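Local coordinates for StAR-related lipid transfer protein 5 (Homo sapiens, PDB 2R55) that probably binds cholesterol or other sterols and may take part in moving them, or other lipids, within the cell, at residues R59-F64 with F193-L198; D112-S117 with V135-V140. All coordinates share one frame; numbering follows the deposited sequence.

Interaction 1: R59-F64 with F193-L198; sequences RPSVEF and FFHTDL
Ser61 and Phe64 meet His195 and Asp197 with no backbone hydrogen bond between the two segments. The nearest CA atoms, those of Ser61 and His195, are 7.7 Å apart. Residues 59-60 end one strand, and residues 61-64 leave it and run alongside residues 195-197. The contact is carried mainly by side chains. Ser61 OG and His195 NE2 share a hydrogen bond of 3.2 Å, and the hydroxyl lies at the ring edge. The same OG accepts from Glu63 N at 2.7 Å and from Phe64 N at 3.1 Å. The imidazole reaches across because its CG is anti to the backbone N (chi1 -152°). Its ND1 is hydrogen-bonded to Pro173 O, so both ring nitrogens have partners and the ring's rotation is fixed. Glu63 lays CG 3.5 Å from His195 CE1, while its carboxylate turns off to a salt bridge with Lys34. The Phe64 ring packs against residues 196-197, with CZ 3.3 Å from Thr196 O. Its CE2 is 3.6 Å from Asp197 CB, and the ring and carboxylate planes are 40° apart. Phe64 also stacks on His172. Ser61 forms an ST turn and ST motif at the start of the loop between strands 54-60 and 67-75, which packs on strand 188-197 of the START-domain sheet.

Interaction 2: D112-S117 with V135-V140; sequences DTLCVS and VDLVLV
Leu114, Val116 and Leu137 form the apolar centre on one face of this strand pair. Leu137 CD1 sits between its two neighbours, 3.8 Å from Leu114 CD1 and as far from Val116 CG2. The Leu137 CG lies anti to the backbone N (chi1 -170°), and chi2 then sets CD1. Leu114 CD1 also meets Leu139 CB, and helix 21-40 touches this face through Met27 and Ser28. On the other face Cys115 SG packs against Val138 CG1 at 3.6 Å. The same Val138 CG1 lies 3.8 Å from Ser117 OG. Between the faces runs the backbone ladder. Cys115 pairs with Val138 and Ser117 with Asp136, each through two N-H...O bonds. Leu114-Leu139 and Val116-Leu137 are the non-hydrogen-bonded pairs, and Val116 CA makes a CA-H...O contact with Asp136 O. The polar edge lies at Thr113. Its O accepts from Val140 N at 3.0 Å in a nearly straight bond, 172° at the hydrogen. Its OG1 donates to Val140 O at 2.7 Å, from a position tilted 33° out of the carbonyl plane. At the far end the Asp136 carboxylate is held by Asn171. This is a regular antiparallel beta hairpin, strands 114-120 and 132-142, within the curved START-domain sheet.

Overall arrangement
Interactions 1 and 2 lie in separate parts of one curved mixed sheet. Their centres are about 19 Å apart, and their nearest atoms are about 8 Å apart without touching. Both segments of interaction 2 fall in the sequence between the two segments of interaction 1. Strand 167-180 connects them, pairing with strand 132-142 and with strand 188-197. Asn171 on that strand hydrogen-bonds with both Asp136 of interaction 2 and Thr196 of interaction 1. Helix 21-40 touches residues of both contacts. Interaction 1 brings an early loop to a late strand at the surface. Interaction 2 pairs neighbouring, buried strands of a hairpin in the middle of the chain. Both belong to a single START domain, the fold consistent with sterol binding.

Interaction 1: R59-F64 with F193-L198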
ATOM      1  N   ARG A  59      -9.425  11.543   1.354  1.00 66.19           N
ATOM      2  CA  ARG A  59      -9.311  12.993   1.278  1.00 66.25           C
ATOM      3  C   ARG A  59      -8.501  13.391   0.048  1.00 65.99           C
ATOM      4  O   ARG A  59      -7.748  12.576  -0.472  1.00 66.03           O
ATOM      5  CB  ARG A  59      -8.703  13.580   2.559  1.00 66.34           C
ATOM      6  CG  ARG A  59      -7.199  13.568   2.605  1.00 66.46           C
ATOM      7  CD  ARG A  59      -6.727  13.858   3.995  1.00 66.03           C
ATOM      8  NE  ARG A  59      -5.282  14.020   4.029  1.00 66.21           N
ATOM      9  CZ  ARG A  59      -4.608  14.360   5.122  1.00 65.28           C
ATOM     10  NH1 ARG A  59      -5.263  14.570   6.258  1.00 63.11           N
ATOM     11  NH2 ARG A  59      -3.288  14.474   5.077  1.00 64.38           N
ATOM     12  N   PRO A  60      -8.635  14.653  -0.406  1.00 66.02           N
ATOM     13  CA  PRO A  60      -7.811  15.074  -1.544  1.00 65.90           C
ATOM     14  C   PRO A  60      -6.322  14.921  -1.218  1.00 65.56           C
ATOM     15  O   PRO A  60      -5.880  15.331  -0.153  1.00 65.59           O
ATOM     16  CB  PRO A  60      -8.153  16.566  -1.708  1.00 65.42           C
ATOM     17  CG  PRO A  60      -9.438  16.754  -1.004  1.00 65.41           C
ATOM     18  CD  PRO A  60      -9.488  15.748   0.097  1.00 65.72           C
ATOM     19  N   SER A  61      -5.585  14.284  -2.116  1.00 65.70           N
ATOM     20  CA  SER A  61      -4.138  14.227  -2.060  1.00 65.66           C
ATOM     21  C   SER A  61      -3.598  15.600  -2.354  1.00 65.81           C
ATOM     22  O   SER A  61      -4.231  16.345  -3.113  1.00 66.04           O
ATOM     23  CB  SER A  61      -3.640  13.287  -3.142  1.00 65.79           C
ATOM     24  OG  SER A  61      -2.361  13.670  -3.604  1.00 65.25           O
ATOM     25  N   VAL A  62      -2.460  15.945  -1.743  1.00 65.62           N
ATOM     26  CA  VAL A  62      -1.696  17.138  -2.144  1.00 65.92           C
ATOM     27  C   VAL A  62      -0.564  16.749  -3.130  1.00 66.39           C
ATOM     28  O   VAL A  62       0.134  17.610  -3.648  1.00 67.25           O
ATOM     29  CB  VAL A  62      -1.132  17.974  -0.923  1.00 65.74           C
ATOM     30  CG1 VAL A  62      -2.253  18.430  -0.004  1.00 64.66           C
ATOM     31  CG2 VAL A  62      -0.087  17.194  -0.136  1.00 63.91           C
ATOM     32  N   GLU A  63      -0.400  15.454  -3.379  1.00 66.45           N
ATOM     33  CA  GLU A  63       0.652  14.954  -4.264  1.00 66.80           C
ATOM     34  C   GLU A  63       0.277  14.986  -5.756  1.00 67.03           C
ATOM     35  O   GLU A  63       1.168  15.081  -6.596  1.00 67.36           O
ATOM     36  CB  GLU A  63       1.076  13.527  -3.885  1.00 66.87           C
ATOM     37  CG  GLU A  63       1.602  13.300  -2.435  1.00 66.45           C
ATOM     38  CD  GLU A  63       2.779  14.197  -1.992  1.00 66.73           C
ATOM     39  OE1 GLU A  63       3.538  14.717  -2.826  1.00 64.55           O
ATOM     40  OE2 GLU A  63       2.949  14.370  -0.759  1.00 69.07           O
ATOM     41  N   PHE A  64      -1.026  14.915  -6.069  1.00 66.79           N
ATOM     42  CA  PHE A  64      -1.540  14.813  -7.443  1.00 66.50           C
ATOM     43  C   PHE A  64      -3.045  15.145  -7.430  1.00 67.00           C
ATOM     44  O   PHE A  64      -3.644  15.181  -6.357  1.00 65.94           O
ATOM     45  CB  PHE A  64      -1.244  13.426  -8.048  1.00 66.55           C
ATOM     46  CG  PHE A  64      -2.245  12.347  -7.696  1.00 66.16           C
ATOM     47  CD1 PHE A  64      -2.532  12.029  -6.385  1.00 66.17           C
ATOM     48  CD2 PHE A  64      -2.869  11.620  -8.706  1.00 68.77           C
ATOM     49  CE1 PHE A  64      -3.447  11.032  -6.067  1.00 67.62           C
ATOM     50  CE2 PHE A  64      -3.789  10.594  -8.408  1.00 68.18           C
ATOM     51  CZ  PHE A  64      -4.081  10.304  -7.090  1.00 67.82           C
ATOM     52  N   PHE A 193      -2.632   3.095   3.754  1.00 65.88           N
ATOM     53  CA  PHE A 193      -2.926   4.191   2.862  1.00 65.24           C
ATOM     54  C   PHE A 193      -2.646   3.803   1.428  1.00 65.48           C
ATOM     55  O   PHE A 193      -1.545   3.368   1.103  1.00 65.32           O
ATOM     56  CB  PHE A 193      -2.110   5.421   3.249  1.00 64.83           C
ATOM     57  CG  PHE A 193      -2.397   5.901   4.618  1.00 63.81           C
ATOM     58  CD1 PHE A 193      -3.483   6.720   4.859  1.00 61.84           C
ATOM     59  CD2 PHE A 193      -1.615   5.489   5.684  1.00 63.28           C
ATOM     60  CE1 PHE A 193      -3.767   7.140   6.135  1.00 63.50           C
ATOM     61  CE2 PHE A 193      -1.898   5.908   6.968  1.00 63.27           C
ATOM     62  CZ  PHE A 193      -2.973   6.740   7.194  1.00 63.87           C
ATOM     63  N   PHE A 194      -3.666   3.959   0.588  1.00 65.76           N
ATOM     64  CA  PHE A 194      -3.542   3.814  -0.858  1.00 65.72           C
ATOM     65  C   PHE A 194      -3.489   5.208  -1.436  1.00 65.46           C
ATOM     66  O   PHE A 194      -4.344   6.042  -1.133  1.00 65.60           O
ATOM     67  CB  PHE A 194      -4.753   3.063  -1.402  1.00 66.04           C
ATOM     68  CG  PHE A 194      -4.697   1.591  -1.167  1.00 66.85           C
ATOM     69  CD1 PHE A 194      -3.644   1.024  -0.445  1.00 66.75           C
ATOM     70  CD2 PHE A 194      -5.704   0.769  -1.629  1.00 65.91           C
ATOM     71  CE1 PHE A 194      -3.593  -0.348  -0.232  1.00 67.14           C
ATOM     72  CE2 PHE A 194      -5.654  -0.603  -1.412  1.00 66.07           C
ATOM     73  CZ  PHE A 194      -4.601  -1.157  -0.715  1.00 65.99           C
ATOM     74  N   HIS A 195      -2.476   5.475  -2.245  1.00 65.15           N
ATOM     75  CA  HIS A 195      -2.224   6.833  -2.713  1.00 64.64           C
ATOM     76  C   HIS A 195      -1.838   6.737  -4.152  1.00 64.90           C
ATOM     77  O   HIS A 195      -0.749   7.144  -4.555  1.00 64.67           O
ATOM     78  CB  HIS A 195      -1.059   7.422  -1.937  1.00 64.44           C
ATOM     79  CG  HIS A 195      -1.098   8.912  -1.820  1.00 63.41           C
ATOM     80  ND1 HIS A 195      -0.340   9.595  -0.898  1.00 62.67           N
ATOM     81  CD2 HIS A 195      -1.811   9.848  -2.492  1.00 61.02           C
ATOM     82  CE1 HIS A 195      -0.576  10.889  -1.017  1.00 62.10           C
ATOM     83  NE2 HIS A 195      -1.463  11.069  -1.975  1.00 59.96           N
ATOM     84  N   THR A 196      -2.738   6.177  -4.932  1.00 65.85           N
ATOM     85  CA  THR A 196      -2.365   5.622  -6.219  1.00 66.57           C
ATOM     86  C   THR A 196      -2.795   6.515  -7.341  1.00 66.73           C
ATOM     87  O   THR A 196      -3.916   7.009  -7.340  1.00 67.28           O
ATOM     88  CB  THR A 196      -3.029   4.284  -6.371  1.00 66.54           C
ATOM     89  OG1 THR A 196      -2.489   3.411  -5.377  1.00 66.38           O
ATOM     90  CG2 THR A 196      -2.806   3.701  -7.767  1.00 67.12           C
ATOM     91  N   ASP A 197      -1.893   6.732  -8.289  1.00 66.78           N
ATOM     92  CA  ASP A 197      -2.279   7.341  -9.558  1.00 66.74           C
ATOM     93  C   ASP A 197      -2.319   6.253 -10.615  1.00 66.01           C
ATOM     94  O   ASP A 197      -1.290   5.834 -11.151  1.00 66.58           O
ATOM     95  CB  ASP A 197      -1.308   8.437  -9.973  1.00 67.17           C
ATOM     96  CG  ASP A 197      -1.725   9.126 -11.244  1.00 69.08           C
ATOM     97  OD1 ASP A 197      -2.871   8.926 -11.700  1.00 72.28           O
ATOM     98  OD2 ASP A 197      -0.907   9.885 -11.801  1.00 71.70           O
ATOM     99  N   LEU A 198      -3.515   5.774 -10.906  1.00 64.74           N
ATOM    100  CA  LEU A 198      -3.693   4.828 -11.991  1.00 63.55           C
ATOM    101  C   LEU A 198      -3.139   5.330 -13.311  1.00 63.89           C
ATOM    102  O   LEU A 198      -2.688   4.529 -14.136  1.00 63.43           O
ATOM    103  CB  LEU A 198      -5.154   4.444 -12.106  1.00 62.68           C
ATOM    104  CG  LEU A 198      -5.544   3.567 -10.900  1.00 61.20           C
ATOM    105  CD1 LEU A 198      -7.042   3.324 -10.907  1.00 61.36           C
ATOM    106  CD2 LEU A 198      -4.754   2.263 -10.852  1.00 51.17           C
TER

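Interaction 2: D112-S117 with V135-V140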
ATOM      1  N   ASP A 112      19.661  -2.748   3.968  1.00 71.49           N
ATOM      2  CA  ASP A 112      19.027  -3.814   4.722  1.00 71.62           C
ATOM      3  C   ASP A 112      17.519  -3.640   4.598  1.00 71.40           C
ATOM      4  O   ASP A 112      16.776  -4.609   4.413  1.00 71.48           O
ATOM      5  CB  ASP A 112      19.444  -3.719   6.199  1.00 71.75           C
ATOM      6  CG  ASP A 112      19.546  -5.079   6.876  1.00 72.51           C
ATOM      7  OD1 ASP A 112      19.052  -6.071   6.298  1.00 73.25           O
ATOM      8  OD2 ASP A 112      20.123  -5.157   7.984  1.00 72.60           O
ATOM      9  N   THR A 113      17.099  -2.377   4.622  1.00 70.91           N
ATOM     10  CA  THR A 113      15.723  -2.010   4.890  1.00 70.76           C
ATOM     11  C   THR A 113      15.062  -1.143   3.786  1.00 70.86           C
ATOM     12  O   THR A 113      13.892  -0.744   3.892  1.00 70.76           O
ATOM     13  CB  THR A 113      15.672  -1.304   6.262  1.00 70.72           C
ATOM     14  OG1 THR A 113      14.332  -1.302   6.752  1.00 70.96           O
ATOM     15  CG2 THR A 113      16.225   0.130   6.181  1.00 70.13           C
ATOM     16  N   LEU A 114      15.809  -0.883   2.719  1.00 70.69           N
ATOM     17  CA  LEU A 114      15.398   0.061   1.693  1.00 70.47           C
ATOM     18  C   LEU A 114      15.632  -0.534   0.299  1.00 70.71           C
ATOM     19  O   LEU A 114      16.735  -1.013  -0.005  1.00 71.31           O
ATOM     20  CB  LEU A 114      16.169   1.374   1.885  1.00 70.28           C
ATOM     21  CG  LEU A 114      16.036   2.505   0.871  1.00 70.25           C
ATOM     22  CD1 LEU A 114      14.594   2.930   0.766  1.00 70.77           C
ATOM     23  CD2 LEU A 114      16.911   3.677   1.251  1.00 70.02           C
ATOM     24  N   CYS A 115      14.599  -0.511  -0.543  1.00 70.31           N
ATOM     25  CA  CYS A 115      14.656  -1.199  -1.830  1.00 70.30           C
ATOM     26  C   CYS A 115      13.692  -0.639  -2.896  1.00 69.87           C
ATOM     27  O   CYS A 115      12.741   0.086  -2.588  1.00 69.65           O
ATOM     28  CB  CYS A 115      14.394  -2.695  -1.634  1.00 70.35           C
ATOM     29  SG  CYS A 115      12.649  -3.072  -1.377  1.00 71.67           S
ATOM     30  N   VAL A 116      13.953  -0.995  -4.150  1.00 69.32           N
ATOM     31  CA  VAL A 116      13.133  -0.549  -5.271  1.00 69.22           C
ATOM     32  C   VAL A 116      12.365  -1.736  -5.866  1.00 69.28           C
ATOM     33  O   VAL A 116      12.961  -2.756  -6.226  1.00 69.29           O
ATOM     34  CB  VAL A 116      13.989   0.169  -6.333  1.00 69.11           C
ATOM     35  CG1 VAL A 116      13.124   0.692  -7.469  1.00 68.62           C
ATOM     36  CG2 VAL A 116      14.775   1.311  -5.686  1.00 68.97           C
ATOM     37  N   SER A 117      11.043  -1.603  -5.946  1.00 69.38           N
ATOM     38  CA  SER A 117      10.190  -2.725  -6.310  1.00 69.95           C
ATOM     39  C   SER A 117       9.268  -2.433  -7.490  1.00 70.43           C
ATOM     40  O   SER A 117       8.873  -1.289  -7.715  1.00 70.97           O
ATOM     41  CB  SER A 117       9.357  -3.170  -5.112  1.00 69.84           C
ATOM     42  OG  SER A 117       8.319  -2.246  -4.842  1.00 70.29           O
ATOM     43  N   VAL A 135       6.552   1.286  -9.955  1.00 65.76           N
ATOM     44  CA  VAL A 135       7.961   1.194  -9.569  1.00 66.13           C
ATOM     45  C   VAL A 135       8.217   2.066  -8.326  1.00 66.77           C
ATOM     46  O   VAL A 135       8.346   3.292  -8.435  1.00 67.13           O
ATOM     47  CB  VAL A 135       8.905   1.583 -10.754  1.00 66.22           C
ATOM     48  CG1 VAL A 135      10.366   1.483 -10.348  1.00 66.11           C
ATOM     49  CG2 VAL A 135       8.641   0.689 -11.994  1.00 65.37           C
ATOM     50  N   ASP A 136       8.277   1.436  -7.147  1.00 67.06           N
ATOM     51  CA  ASP A 136       8.344   2.188  -5.882  1.00 67.42           C
ATOM     52  C   ASP A 136       9.689   2.149  -5.163  1.00 66.98           C
ATOM     53  O   ASP A 136      10.386   1.126  -5.149  1.00 67.06           O
ATOM     54  CB  ASP A 136       7.284   1.704  -4.874  1.00 68.11           C
ATOM     55  CG  ASP A 136       5.865   1.720  -5.433  1.00 70.45           C
ATOM     56  OD1 ASP A 136       5.459   2.733  -6.061  1.00 71.42           O
ATOM     57  OD2 ASP A 136       5.158   0.699  -5.228  1.00 74.11           O
ATOM     58  N   LEU A 137      10.033   3.273  -4.543  1.00 66.25           N
ATOM     59  CA  LEU A 137      11.025   3.286  -3.482  1.00 65.47           C
ATOM     60  C   LEU A 137      10.290   2.954  -2.194  1.00 65.17           C
ATOM     61  O   LEU A 137       9.451   3.731  -1.742  1.00 65.00           O
ATOM     62  CB  LEU A 137      11.690   4.650  -3.379  1.00 65.16           C
ATOM     63  CG  LEU A 137      12.909   4.760  -2.468  1.00 64.28           C
ATOM     64  CD1 LEU A 137      14.009   3.797  -2.887  1.00 63.21           C
ATOM     65  CD2 LEU A 137      13.409   6.183  -2.509  1.00 63.48           C
ATOM     66  N   VAL A 138      10.574   1.775  -1.644  1.00 64.93           N
ATOM     67  CA  VAL A 138       9.895   1.294  -0.436  1.00 64.60           C
ATOM     68  C   VAL A 138      10.871   1.092   0.718  1.00 64.45           C
ATOM     69  O   VAL A 138      11.849   0.342   0.607  1.00 64.04           O
ATOM     70  CB  VAL A 138       9.017   0.013  -0.675  1.00 64.71           C
ATOM     71  CG1 VAL A 138       9.745  -1.028  -1.522  1.00 64.64           C
ATOM     72  CG2 VAL A 138       8.569  -0.593   0.656  1.00 63.80           C
ATOM     73  N   LEU A 139      10.583   1.791   1.815  1.00 64.20           N
ATOM     74  CA  LEU A 139      11.391   1.778   3.019  1.00 63.96           C
ATOM     75  C   LEU A 139      10.555   1.173   4.126  1.00 64.30           C
ATOM     76  O   LEU A 139       9.395   1.567   4.334  1.00 64.48           O
ATOM     77  CB  LEU A 139      11.818   3.212   3.384  1.00 63.84           C
ATOM     78  CG  LEU A 139      12.579   3.668   4.662  1.00 63.99           C
ATOM     79  CD1 LEU A 139      11.663   3.979   5.828  1.00 62.34           C
ATOM     80  CD2 LEU A 139      13.736   2.749   5.109  1.00 62.58           C
ATOM     81  N   VAL A 140      11.148   0.200   4.814  1.00 64.46           N
ATOM     82  CA  VAL A 140      10.601  -0.341   6.043  1.00 64.69           C
ATOM     83  C   VAL A 140      11.225   0.429   7.201  1.00 65.38           C
ATOM     84  O   VAL A 140      12.442   0.583   7.274  1.00 65.70           O
ATOM     85  CB  VAL A 140      10.934  -1.841   6.192  1.00 64.74           C
ATOM     86  CG1 VAL A 140      10.516  -2.348   7.566  1.00 63.82           C
ATOM     87  CG2 VAL A 140      10.267  -2.660   5.084  1.00 64.25           C
TER